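Local coordinates for hemolysin-related protein (Vibrio cholerae serotype O1, PDB 6MLT) that probably helps biofilms adhere to surfaces, as a secreted, calcium-binding matrix protein thought to bind carbohydrate, at residues E112-S117 with G147-A152; L136-S141 with A164-Y169; M32-V37 with N574-N579; G71-L76 with G90-D95; A182-A187 with W222-A227. All coordinates share one frame; numbering follows the deposited sequence.

Interaction 1. Residues E112-S117 with G147-A152. With NA (sodium ion), chain D.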
# COMPACT_ATOMS: atom_id res chain seq x y z
N GLU A 112 -3.80 9.90 20.32
CA GLU A 112 -4.44 11.20 20.11
C GLU A 112 -5.34 11.14 18.89
O GLU A 112 -5.08 10.39 17.94
CB GLU A 112 -3.40 12.31 19.92
CG GLU A 112 -2.76 12.82 21.21
CD GLU A 112 -1.61 11.95 21.68
OE1 GLU A 112 -0.82 11.49 20.83
OE2 GLU A 112 -1.50 11.72 22.91
N ILE A 113 -6.39 11.96 18.89
CA ILE A 113 -7.41 11.95 17.84
C ILE A 113 -7.47 13.34 17.23
O ILE A 113 -7.77 14.32 17.93
CB ILE A 113 -8.78 11.54 18.40
CG1 ILE A 113 -8.67 10.16 19.06
CG2 ILE A 113 -9.83 11.54 17.30
CD1 ILE A 113 -9.86 9.82 19.92
N VAL A 114 -7.23 13.43 15.92
CA VAL A 114 -7.11 14.71 15.22
C VAL A 114 -8.37 14.92 14.38
O VAL A 114 -8.78 14.03 13.63
CB VAL A 114 -5.86 14.75 14.32
CG1 VAL A 114 -5.63 16.16 13.79
CG2 VAL A 114 -4.64 14.26 15.07
N SER A 115 -8.96 16.11 14.50
CA SER A 115 -10.17 16.42 13.74
C SER A 115 -10.37 17.93 13.71
O SER A 115 -9.70 18.68 14.41
CB SER A 115 -11.40 15.75 14.35
OG SER A 115 -11.84 16.45 15.50
N THR A 116 -11.33 18.35 12.89
CA THR A 116 -11.78 19.74 12.90
C THR A 116 -13.20 19.79 12.36
O THR A 116 -13.78 18.77 11.95
CB THR A 116 -10.83 20.63 12.09
OG1 THR A 116 -11.09 22.01 12.39
CG2 THR A 116 -10.99 20.40 10.59
N SER A 117 -13.77 20.99 12.38
CA SER A 117 -15.07 21.26 11.78
C SER A 117 -15.04 22.65 11.15
O SER A 117 -14.09 23.41 11.34
CB SER A 117 -16.20 21.18 12.81
OG SER A 117 -16.31 22.42 13.49
N GLY A 147 -11.66 18.69 5.62
CA GLY A 147 -11.46 17.60 4.68
C GLY A 147 -10.79 16.43 5.36
O GLY A 147 -10.81 16.31 6.59
N ASP A 148 -10.19 15.57 4.55
CA ASP A 148 -9.45 14.45 5.11
C ASP A 148 -8.22 14.94 5.86
O ASP A 148 -7.67 16.01 5.57
CB ASP A 148 -9.05 13.47 4.00
CG ASP A 148 -8.47 12.16 4.55
OD1 ASP A 148 -8.75 11.82 5.72
OD2 ASP A 148 -7.74 11.47 3.80
N ILE A 149 -7.81 14.16 6.85
CA ILE A 149 -6.58 14.40 7.59
C ILE A 149 -5.74 13.13 7.52
O ILE A 149 -6.25 12.03 7.79
CB ILE A 149 -6.87 14.79 9.05
CG1 ILE A 149 -7.63 16.12 9.09
CG2 ILE A 149 -5.58 14.87 9.84
CD1 ILE A 149 -8.10 16.52 10.47
N ALA A 150 -4.47 13.28 7.15
CA ALA A 150 -3.52 12.19 7.17
C ALA A 150 -2.35 12.57 8.07
O ALA A 150 -2.03 13.76 8.23
CB ALA A 150 -3.02 11.86 5.76
N LEU A 151 -1.73 11.56 8.67
CA LEU A 151 -0.67 11.76 9.66
C LEU A 151 0.59 11.04 9.19
O LEU A 151 0.56 9.83 8.95
CB LEU A 151 -1.10 11.22 11.02
CG LEU A 151 -2.46 11.73 11.52
CD1 LEU A 151 -2.87 10.98 12.77
CD2 LEU A 151 -2.40 13.22 11.77
N ALA A 152 1.70 11.78 9.10
CA ALA A 152 2.96 11.18 8.68
C ALA A 152 4.11 12.07 9.11
O ALA A 152 3.96 13.29 9.26
CB ALA A 152 3.00 10.98 7.16
NA NA D . 0.20 10.17 22.71

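Interaction 2. Residues L136-S141 with A164-Y169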
# COMPACT_ATOMS: atom_id res chain seq x y z
N LEU A 136 -4.37 23.58 17.13
CA LEU A 136 -3.53 24.24 16.13
C LEU A 136 -4.42 25.15 15.30
O LEU A 136 -5.40 24.69 14.71
CB LEU A 136 -2.82 23.23 15.23
CG LEU A 136 -2.17 22.02 15.90
CD1 LEU A 136 -1.64 21.06 14.84
CD2 LEU A 136 -1.05 22.44 16.85
N LEU A 137 -4.08 26.44 15.26
CA LEU A 137 -4.88 27.40 14.51
C LEU A 137 -4.80 27.10 13.02
O LEU A 137 -3.71 26.96 12.46
CB LEU A 137 -4.38 28.81 14.78
CG LEU A 137 -5.18 29.96 14.18
CD1 LEU A 137 -6.55 30.07 14.83
CD2 LEU A 137 -4.41 31.28 14.31
N LYS A 138 -5.96 27.03 12.37
CA LYS A 138 -6.02 26.62 10.98
C LYS A 138 -5.68 27.77 10.04
O LYS A 138 -5.80 28.95 10.38
CB LYS A 138 -7.41 26.08 10.64
CG LYS A 138 -7.73 24.75 11.30
CD LYS A 138 -9.06 24.18 10.85
CE LYS A 138 -10.22 25.04 11.31
NZ LYS A 138 -11.54 24.41 10.98
N SER A 139 -5.27 27.41 8.83
CA SER A 139 -4.99 28.39 7.79
C SER A 139 -6.27 29.05 7.30
O SER A 139 -6.35 30.28 7.21
CB SER A 139 -4.25 27.73 6.63
OG SER A 139 -3.97 28.66 5.61
N ALA A 140 -7.27 28.25 6.96
CA ALA A 140 -8.52 28.75 6.41
C ALA A 140 -9.63 28.64 7.44
O ALA A 140 -9.45 28.11 8.54
CB ALA A 140 -8.87 27.98 5.14
N SER A 141 -10.80 29.16 7.08
CA SER A 141 -11.97 29.08 7.94
C SER A 141 -13.13 28.52 7.15
O SER A 141 -13.16 28.55 5.91
CB SER A 141 -12.32 30.46 8.52
OG SER A 141 -12.24 31.45 7.52
N ALA A 164 -3.87 18.37 6.21
CA ALA A 164 -5.28 18.72 6.31
C ALA A 164 -5.74 19.43 5.04
O ALA A 164 -4.98 19.65 4.11
CB ALA A 164 -5.53 19.60 7.54
N ALA A 165 -7.02 19.84 5.04
CA ALA A 165 -7.64 20.33 3.82
C ALA A 165 -7.07 21.67 3.37
O ALA A 165 -7.12 21.99 2.18
CB ALA A 165 -9.15 20.47 4.03
N ASP A 166 -6.55 22.47 4.30
CA ASP A 166 -6.12 23.83 4.00
C ASP A 166 -4.63 24.05 4.19
O ASP A 166 -4.17 25.19 4.09
CB ASP A 166 -6.90 24.84 4.85
CG ASP A 166 -6.68 24.65 6.36
OD1 ASP A 166 -6.07 23.63 6.80
OD2 ASP A 166 -7.12 25.53 7.12
N GLY A 167 -3.88 23.00 4.47
CA GLY A 167 -2.45 23.14 4.67
C GLY A 167 -1.87 21.94 5.38
O GLY A 167 -2.55 20.95 5.67
N VAL A 168 -0.57 22.05 5.65
CA VAL A 168 0.21 21.03 6.35
C VAL A 168 0.69 21.64 7.65
O VAL A 168 1.20 22.77 7.67
CB VAL A 168 1.40 20.55 5.50
CG1 VAL A 168 2.29 19.61 6.31
CG2 VAL A 168 0.88 19.88 4.25
N TYR A 169 0.53 20.89 8.73
CA TYR A 169 0.78 21.35 10.08
C TYR A 169 1.78 20.44 10.78
O TYR A 169 1.84 19.23 10.53
CB TYR A 169 -0.51 21.39 10.90
CG TYR A 169 -1.61 22.26 10.33
CD1 TYR A 169 -2.35 21.84 9.23
CD2 TYR A 169 -1.91 23.49 10.89
CE1 TYR A 169 -3.36 22.63 8.71
CE2 TYR A 169 -2.91 24.28 10.39
CZ TYR A 169 -3.63 23.85 9.29
OH TYR A 169 -4.63 24.65 8.79
O HOH W 1 -5.27 27.84 3.38

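Interaction 3. Residues M32-V37 with N574-N579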
# COMPACT_ATOMS: atom_id res chain seq x y z
N MET A 32 -22.07 8.64 8.69
CA MET A 32 -21.85 8.59 7.25
C MET A 32 -20.40 8.90 6.89
O MET A 32 -20.12 9.38 5.78
CB MET A 32 -22.83 9.54 6.53
CG MET A 32 -22.97 9.29 5.02
SD MET A 32 -24.58 9.80 4.37
CE MET A 32 -24.65 11.51 4.91
N ALA A 33 -19.47 8.62 7.80
CA ALA A 33 -18.04 8.74 7.53
C ALA A 33 -17.35 7.46 7.97
O ALA A 33 -17.80 6.78 8.90
CB ALA A 33 -17.42 9.94 8.26
N ALA A 34 -16.28 7.12 7.27
CA ALA A 34 -15.64 5.83 7.48
C ALA A 34 -15.16 5.69 8.92
O ALA A 34 -14.67 6.67 9.51
CB ALA A 34 -14.46 5.65 6.51
N PRO A 35 -15.27 4.51 9.52
CA PRO A 35 -14.82 4.33 10.90
C PRO A 35 -13.31 4.25 10.99
O PRO A 35 -12.62 3.87 10.04
CB PRO A 35 -15.47 3.01 11.31
CG PRO A 35 -15.54 2.24 10.02
CD PRO A 35 -15.73 3.25 8.92
N ILE A 36 -12.80 4.60 12.17
CA ILE A 36 -11.39 4.55 12.52
C ILE A 36 -11.22 3.56 13.65
O ILE A 36 -12.08 3.46 14.53
CB ILE A 36 -10.89 5.96 12.94
CG1 ILE A 36 -10.98 6.94 11.77
CG2 ILE A 36 -9.50 5.90 13.53
CD1 ILE A 36 -10.26 6.52 10.55
N VAL A 37 -10.09 2.84 13.66
CA VAL A 37 -9.86 1.75 14.60
C VAL A 37 -8.51 1.94 15.28
O VAL A 37 -7.47 1.88 14.62
CB VAL A 37 -9.92 0.37 13.92
CG1 VAL A 37 -9.62 -0.75 14.93
CG2 VAL A 37 -11.28 0.15 13.28
N ASN A 574 -6.17 3.72 11.14
CA ASN A 574 -6.10 4.94 11.92
C ASN A 574 -6.46 6.19 11.14
O ASN A 574 -6.57 7.27 11.74
CB ASN A 574 -4.69 5.09 12.50
CG ASN A 574 -3.68 5.41 11.44
OD1 ASN A 574 -3.47 4.63 10.51
ND2 ASN A 574 -3.06 6.57 11.55
N GLN A 575 -6.64 6.09 9.82
CA GLN A 575 -6.98 7.25 9.01
C GLN A 575 -7.65 6.75 7.73
O GLN A 575 -7.60 5.57 7.39
CB GLN A 575 -5.73 8.09 8.69
CG GLN A 575 -4.67 7.38 7.87
CD GLN A 575 -3.41 8.21 7.67
OE1 GLN A 575 -3.07 9.07 8.49
NE2 GLN A 575 -2.71 7.95 6.58
N TYR A 576 -8.28 7.69 7.03
CA TYR A 576 -9.02 7.33 5.82
C TYR A 576 -8.07 6.86 4.72
O TYR A 576 -8.42 5.96 3.94
CB TYR A 576 -9.82 8.55 5.36
CG TYR A 576 -10.73 8.29 4.20
CD1 TYR A 576 -10.28 8.45 2.90
CD2 TYR A 576 -12.05 7.90 4.39
CE1 TYR A 576 -11.11 8.23 1.82
CE2 TYR A 576 -12.90 7.67 3.31
CZ TYR A 576 -12.41 7.84 2.03
OH TYR A 576 -13.22 7.62 0.95
N ALA A 577 -6.89 7.45 4.63
CA ALA A 577 -5.87 7.07 3.65
C ALA A 577 -4.93 6.02 4.24
O ALA A 577 -3.71 6.19 4.30
CB ALA A 577 -5.10 8.30 3.18
N PHE A 578 -5.52 4.91 4.66
CA PHE A 578 -4.78 3.86 5.35
C PHE A 578 -4.07 2.96 4.35
O PHE A 578 -4.67 2.50 3.37
CB PHE A 578 -5.72 3.02 6.21
CG PHE A 578 -5.04 1.86 6.86
CD1 PHE A 578 -4.27 2.05 8.00
CD2 PHE A 578 -5.12 0.60 6.31
CE1 PHE A 578 -3.63 0.99 8.59
CE2 PHE A 578 -4.47 -0.47 6.90
CZ PHE A 578 -3.72 -0.28 8.03
N ASN A 579 -2.79 2.68 4.61
CA ASN A 579 -2.03 1.74 3.79
C ASN A 579 -0.87 1.13 4.57
O ASN A 579 0.21 0.91 4.01
CB ASN A 579 -1.52 2.41 2.51
CG ASN A 579 -0.36 3.35 2.76
OD1 ASN A 579 -0.27 3.98 3.81
ND2 ASN A 579 0.54 3.45 1.79

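Interaction 4. Residues G71-L76 with G90-D95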
# COMPACT_ATOMS: atom_id res chain seq x y z
N GLY A 71 -20.93 17.05 13.87
CA GLY A 71 -21.42 15.95 14.68
C GLY A 71 -20.50 15.70 15.86
O GLY A 71 -19.46 16.35 16.00
N TYR A 72 -20.87 14.74 16.70
CA TYR A 72 -20.12 14.42 17.91
C TYR A 72 -19.17 13.26 17.64
O TYR A 72 -19.57 12.25 17.06
CB TYR A 72 -21.04 14.07 19.08
CG TYR A 72 -21.76 15.28 19.63
CD1 TYR A 72 -21.09 16.20 20.43
CD2 TYR A 72 -23.10 15.51 19.34
CE1 TYR A 72 -21.74 17.32 20.92
CE2 TYR A 72 -23.76 16.63 19.84
CZ TYR A 72 -23.07 17.52 20.63
OH TYR A 72 -23.72 18.63 21.12
N ILE A 73 -17.92 13.41 18.09
CA ILE A 73 -16.99 12.29 18.09
C ILE A 73 -17.36 11.33 19.21
O ILE A 73 -17.56 11.75 20.36
CB ILE A 73 -15.54 12.78 18.26
CG1 ILE A 73 -15.19 13.81 17.18
CG2 ILE A 73 -14.57 11.61 18.21
CD1 ILE A 73 -13.85 14.51 17.42
N ARG A 74 -17.45 10.05 18.88
CA ARG A 74 -17.78 9.02 19.86
C ARG A 74 -16.79 7.87 19.73
O ARG A 74 -16.44 7.46 18.62
CB ARG A 74 -19.20 8.48 19.67
CG ARG A 74 -20.30 9.52 19.76
CD ARG A 74 -21.66 8.81 19.80
NE ARG A 74 -22.81 9.71 19.66
CZ ARG A 74 -23.59 10.11 20.65
NH1 ARG A 74 -23.36 9.74 21.90
NH2 ARG A 74 -24.62 10.91 20.40
N ALA A 75 -16.37 7.34 20.87
CA ALA A 75 -15.49 6.17 20.92
C ALA A 75 -16.29 4.97 21.41
O ALA A 75 -16.90 5.02 22.49
CB ALA A 75 -14.30 6.42 21.84
N LEU A 76 -16.26 3.89 20.63
CA LEU A 76 -17.03 2.68 20.91
C LEU A 76 -16.10 1.51 21.21
O LEU A 76 -15.16 1.25 20.46
CB LEU A 76 -17.93 2.32 19.72
CG LEU A 76 -18.80 3.46 19.20
CD1 LEU A 76 -19.65 3.00 18.02
CD2 LEU A 76 -19.68 4.01 20.32
N GLY A 90 -18.87 17.95 27.58
CA GLY A 90 -19.95 18.35 26.71
C GLY A 90 -19.85 17.84 25.29
O GLY A 90 -20.69 18.19 24.46
N GLY A 91 -18.85 17.01 24.98
CA GLY A 91 -18.69 16.48 23.64
C GLY A 91 -17.85 17.38 22.76
O GLY A 91 -17.76 18.59 22.96
N VAL A 92 -17.22 16.78 21.76
CA VAL A 92 -16.37 17.49 20.81
C VAL A 92 -17.02 17.39 19.43
O VAL A 92 -17.32 16.29 18.96
CB VAL A 92 -14.95 16.91 20.78
CG1 VAL A 92 -14.10 17.60 19.71
CG2 VAL A 92 -14.30 17.06 22.16
N ILE A 93 -17.22 18.54 18.80
CA ILE A 93 -17.82 18.62 17.47
C ILE A 93 -16.73 18.47 16.41
O ILE A 93 -15.70 19.15 16.47
CB ILE A 93 -18.60 19.93 17.29
CG1 ILE A 93 -19.75 20.03 18.30
CG2 ILE A 93 -19.14 20.05 15.86
CD1 ILE A 93 -20.81 18.98 18.13
N ALA A 94 -16.96 17.58 15.46
CA ALA A 94 -16.13 17.45 14.27
C ALA A 94 -17.05 17.38 13.06
O ALA A 94 -18.24 17.08 13.17
CB ALA A 94 -15.25 16.20 14.33
N ASP A 95 -16.49 17.66 11.89
CA ASP A 95 -17.29 17.48 10.69
C ASP A 95 -17.70 16.02 10.57
O ASP A 95 -16.93 15.10 10.87
CB ASP A 95 -16.52 17.90 9.44
CG ASP A 95 -17.45 18.10 8.26
OD1 ASP A 95 -18.08 19.18 8.17
OD2 ASP A 95 -17.58 17.17 7.44
O HOH W 2 -17.07 14.02 21.95

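Interaction 5. Residues A182-A187 with W222-A227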
# COMPACT_ATOMS: atom_id res chain seq x y z
N ALA A 182 -8.49 21.20 -0.23
CA ALA A 182 -8.32 19.89 -0.85
C ALA A 182 -9.04 18.85 -0.01
O ALA A 182 -8.72 18.70 1.18
CB ALA A 182 -6.83 19.55 -0.97
N PRO A 183 -10.02 18.12 -0.55
CA PRO A 183 -10.67 17.09 0.27
C PRO A 183 -9.72 15.99 0.71
O PRO A 183 -9.96 15.35 1.74
CB PRO A 183 -11.78 16.54 -0.64
CG PRO A 183 -11.40 16.93 -2.03
CD PRO A 183 -10.60 18.22 -1.90
N SER A 184 -8.63 15.78 -0.03
CA SER A 184 -7.71 14.69 0.20
C SER A 184 -6.26 15.15 0.08
O SER A 184 -5.89 15.82 -0.89
CB SER A 184 -7.93 13.56 -0.82
OG SER A 184 -6.87 12.62 -0.74
N SER A 185 -5.44 14.72 1.03
CA SER A 185 -3.99 14.90 0.98
C SER A 185 -3.32 13.59 1.36
O SER A 185 -3.79 12.90 2.27
CB SER A 185 -3.51 16.01 1.93
OG SER A 185 -4.27 17.20 1.79
N ILE A 186 -2.22 13.25 0.68
CA ILE A 186 -1.37 12.14 1.09
C ILE A 186 0.09 12.56 0.93
O ILE A 186 0.41 13.53 0.25
CB ILE A 186 -1.63 10.84 0.30
CG1 ILE A 186 -1.30 11.02 -1.19
CG2 ILE A 186 -3.08 10.41 0.46
CD1 ILE A 186 -1.11 9.68 -1.92
N ALA A 187 0.98 11.79 1.57
CA ALA A 187 2.41 12.04 1.47
C ALA A 187 3.13 10.78 1.01
O ALA A 187 2.81 9.67 1.45
CB ALA A 187 2.99 12.48 2.82
N TRP A 222 -10.06 14.32 -5.88
CA TRP A 222 -10.41 13.84 -4.55
C TRP A 222 -9.34 12.83 -4.11
O TRP A 222 -8.15 13.16 -4.21
CB TRP A 222 -11.84 13.31 -4.56
CG TRP A 222 -12.86 14.40 -4.40
CD1 TRP A 222 -13.14 15.41 -5.27
CD2 TRP A 222 -13.74 14.58 -3.28
NE1 TRP A 222 -14.13 16.21 -4.76
CE2 TRP A 222 -14.52 15.72 -3.54
CE3 TRP A 222 -13.93 13.89 -2.08
CZ2 TRP A 222 -15.48 16.19 -2.65
CZ3 TRP A 222 -14.90 14.36 -1.20
CH2 TRP A 222 -15.66 15.49 -1.49
N PHE A 223 -9.69 11.64 -3.64
CA PHE A 223 -8.74 10.79 -2.96
C PHE A 223 -7.81 10.09 -3.94
O PHE A 223 -8.14 9.87 -5.11
CB PHE A 223 -9.47 9.77 -2.09
CG PHE A 223 -10.26 10.40 -0.98
CD1 PHE A 223 -9.63 10.82 0.18
CD2 PHE A 223 -11.63 10.61 -1.10
CE1 PHE A 223 -10.34 11.42 1.20
CE2 PHE A 223 -12.34 11.22 -0.08
CZ PHE A 223 -11.70 11.62 1.07
N SER A 224 -6.62 9.77 -3.45
CA SER A 224 -5.59 9.15 -4.24
C SER A 224 -5.02 7.96 -3.48
O SER A 224 -5.21 7.82 -2.26
CB SER A 224 -4.48 10.15 -4.58
OG SER A 224 -3.87 10.64 -3.39
N SER A 225 -4.34 7.11 -4.23
CA SER A 225 -3.64 5.94 -3.74
C SER A 225 -2.26 5.93 -4.37
O SER A 225 -2.09 6.37 -5.51
CB SER A 225 -4.38 4.63 -4.11
OG SER A 225 -5.72 4.63 -3.66
N VAL A 226 -1.28 5.40 -3.65
CA VAL A 226 0.05 5.18 -4.20
C VAL A 226 0.28 3.68 -4.25
O VAL A 226 -0.13 2.95 -3.34
CB VAL A 226 1.13 5.92 -3.39
CG1 VAL A 226 1.16 5.44 -1.95
CG2 VAL A 226 2.49 5.75 -4.04
N ALA A 227 0.92 3.22 -5.32
CA ALA A 227 1.16 1.80 -5.51
C ALA A 227 2.16 1.64 -6.64
O ALA A 227 2.43 2.58 -7.39
CB ALA A 227 -0.13 1.04 -5.83
O HOH W 3 -4.66 13.22 -2.47
O HOH W 4 -5.87 14.74 -4.11

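Interaction 1. Residues E112-S117 with G147-A152
Ser115 and Ile149 mark the nearest approach of the two backbones, with CA atoms 7.4 Å apart, a spacing that belongs to sheets stacked on each other and not to strands paired within one sheet. The contact is the packing of two successive blades of a beta-propeller: strand 112-115 is the second strand of its four-stranded blade, and strand 150-152 is the first of the next. Strand 112-115 bonds to strands 101-103 and 122-126 of its own blade, and apolar side chains fill the space between the sheets. Val114 has CG1 anti to its backbone N (chi1 -170°), which spreads its two methyls along the interface. The Val114 and Ile149 side chains cross at a slant, Val114 CG1 meeting Ile149 CD1 at 4.2 Å. Val114 CG2 lies against Leu151 CD2 at 4.1 Å, the two side chains running past each other in opposite senses. The longer arm of Ile149 carries CD1 to the strand backbone itself, 3.9 Å from Ser115 CA. Branched residues suit such a place because several methyls can touch at once without a polar group being buried. Ile162 backs both Ile149 and Leu151 from the neighbouring strand, and Ala101 touches them from the other blade. At its start, segment 112-117 leaves this apolar layer for a sodium site, completed by Asp104, Asp106, Asp108 and the carbonyl of Leu110. Lys133 also bonds OE2 of Glu112, and would help balance the gathered carboxylates. Glu112 closes the site with both oxygens, OE1 at 2.5 Å and OE2 at 2.3 Å from the sodium ion.

Interaction 2. Residues L136-S141 with A164-Y169
Tyr169 lays the edge of its ring along the backbone of 137-139, with CE2 3.5 Å from Leu137 O and the carbonyl oxygen near the ring plane. This is a joint between adjacent propeller blades: the loop leaving strand 132-137 of one blade meets the turn that leads into strand 167-170 of the next. The phenol oxygen serves both sides. It accepts Ser139 N at 2.8 Å, with an N-H...O angle of 160°, and donates its own proton to Asp166 OD1 at 2.7 Å, approaching from above the carboxylate plane. The other carboxylate oxygen, OD2, takes Ala140 N in a nearly straight bond of 2.7 Å on its anti side, tilted 26° out of the carboxylate plane. With CG between its backbone N and carbonyl carbon (chi1 61°), Asp166 faces the loop amides, and the Tyr169 bond should hold its carboxylate in rotation. A tyrosine suits the place because its length carries a hydroxyl across the gap, while its CB end still packs on Leu136 CD1. Lys138 sends its amine to Thr116 and Ser145. Ser139 OG bonds Ser178 and a water, which in turn donates to Asp166 O at 3.0 Å.

Interaction 3. Residues M32-V37 with N574-N579
Ile36 points the end of its side chain at the backbone of the 574-576 loop, while Ala34, two residues earlier, meets the ring of Tyr576. The two touching stretches run nearly antiparallel, 167° apart, yet they make no ladder. Ile36 grips the loop with two branches. A bend at chi2 (-56°) turns CD1 in toward Gln575 CA, 3.7 Å away, and CG2 lies 3.7 Å from Asn574 O. A beta-branched residue fits here because its two arms settle on successive residues of the loop. The small methyl of Ala34 allows the aromatic ring close by: its CB is 3.9 Å from Tyr576 CD2, meeting the ring obliquely. CG of Tyr576 lies anti to its backbone N (chi1 -174°), which carries the ring out alongside 32-37, where its hydroxyl bonds the carbonyl of Trp521. Asn574 and Gln575 leave the backbone on the side away from 32-37, and their amides find partners elsewhere. Asn574 ND2 bonds the carbonyl of Ala102, and Gln575 OE1 takes Leu151 N. On the same amide, Gln575 NE2 donates to Ala577 O at 3.0 Å in a fairly straight bond (166°), coming from well above the carbonyl plane. That bond ties the glutamine to the inverse gamma turn centred on Ala577, and so fixes its amide. Val37 continues into strand 36-38, its side chain about 9 Å from a bound calcium ion. The loop is thus a C-terminal segment laid against the first strands of two blades, 101-103 and 150-152, and against strand 36-38, consistent with a closed beta-propeller.

Interaction 4. Residues G71-L76 with G90-D95
Gly71 and Ala94 are joined by a reciprocal pair of backbone hydrogen bonds, Gly71 N to Ala94 O at 2.8 Å and Ala94 N to Gly71 O also at 2.8 Å. Two residues on, Ile73 N reaches Val92 O at 3.1 Å in a straighter bond (169°). The matching bond in the other direction is replaced by a water, which donates to Ile73 O and accepts Val92 N, so the strands part here by the insertion of one molecule. Gly71 with Ala94 is a hydrogen-bonded antiparallel pair, and Tyr72 with Ile93 the non-hydrogen-bonded pair beside it. Together they add strand 93-94 to strand 71-76 at the edge of a propeller blade. Tyr72 and Ile93 share one face of the sheet. Ile93, bent at chi2 (-64°), lifts its CD1 over one face of the Tyr72 ring, offset toward the rim and 3.6 Å from the ring centroid, in a CH-pi contact. Gly91, at a positive phi, brings its CA to 4.0 Å from Tyr72 CD1; its missing side chain is what lets the backbone face the ring so closely. His25 stacks on Tyr72 from elsewhere in the chain. On the other side Ile73 packs CG1 on Ala94 CB at 3.7 Å, while its CD1 lies beside Val92 CG1, both side chains pointing the same way. Small Ala94 suits this face, because Ser115 of the next blade packs against it and against Ile73.

Interaction 5. Residues A182-A187 with W222-A227
Pro183 and Trp222 make the main apolar contact, a CH-pi interaction in which the two side chains cross at about a right angle. Pro183 CG lies over the centre of the five-membered ring of Trp222, 3.6 Å from its centroid and 12° off its normal, while CB comes to 3.7 Å from Trp222 CE3. Proline suits the place because its compact, rigid ring offers C-H groups to a flat aromatic face. Further van der Waals contacts follow along the chain: Ser184 CB touches Phe223 CD1 at 3.4 Å, and Ile186 CD1 lies 3.3 Å from Ser224 OG. The polar links run through water. The torsion that sets Ser184 OG opposite its backbone N (chi1 169°) turns it to a water, which donates to it at 2.9 Å and also bonds Ser224 OG at 2.9 Å. A second water donates to Trp222 O at 2.8 Å, its link to Ser184 O being weak. Strands 185-188 and 224-227 are the first strands of successive four-stranded propeller blades, paired with the second strands of their sheets, 197-200 and 236-241. Trp521 meets Trp222 edge-to-face, Phe199 of strand 197-200 touches Ser224, and the ring of Tyr576 meets Phe223.

In the fold
Interactions 1, 2, 4 and 5 all lie in blades or between neighbouring blades of one beta-propeller. Along the chain interaction 4 comes first, then interactions 1 and 2, whose segments alternate, then interaction 5; interaction 3, joining residues 537 apart, encloses them all. Interactions 1 and 2 have centres 10 Å apart, bridge the same two sheets and touch through Lys138. Interaction 4 reaches interaction 1 through Asp95 and Thr116, and Asp148 of interaction 1 bonds Pro183 of interaction 5. Interaction 3 touches interactions 1 and 5, its centre 10 and 13 Å away, so the C-terminal loop ties early and later blades together and should help keep the propeller closed.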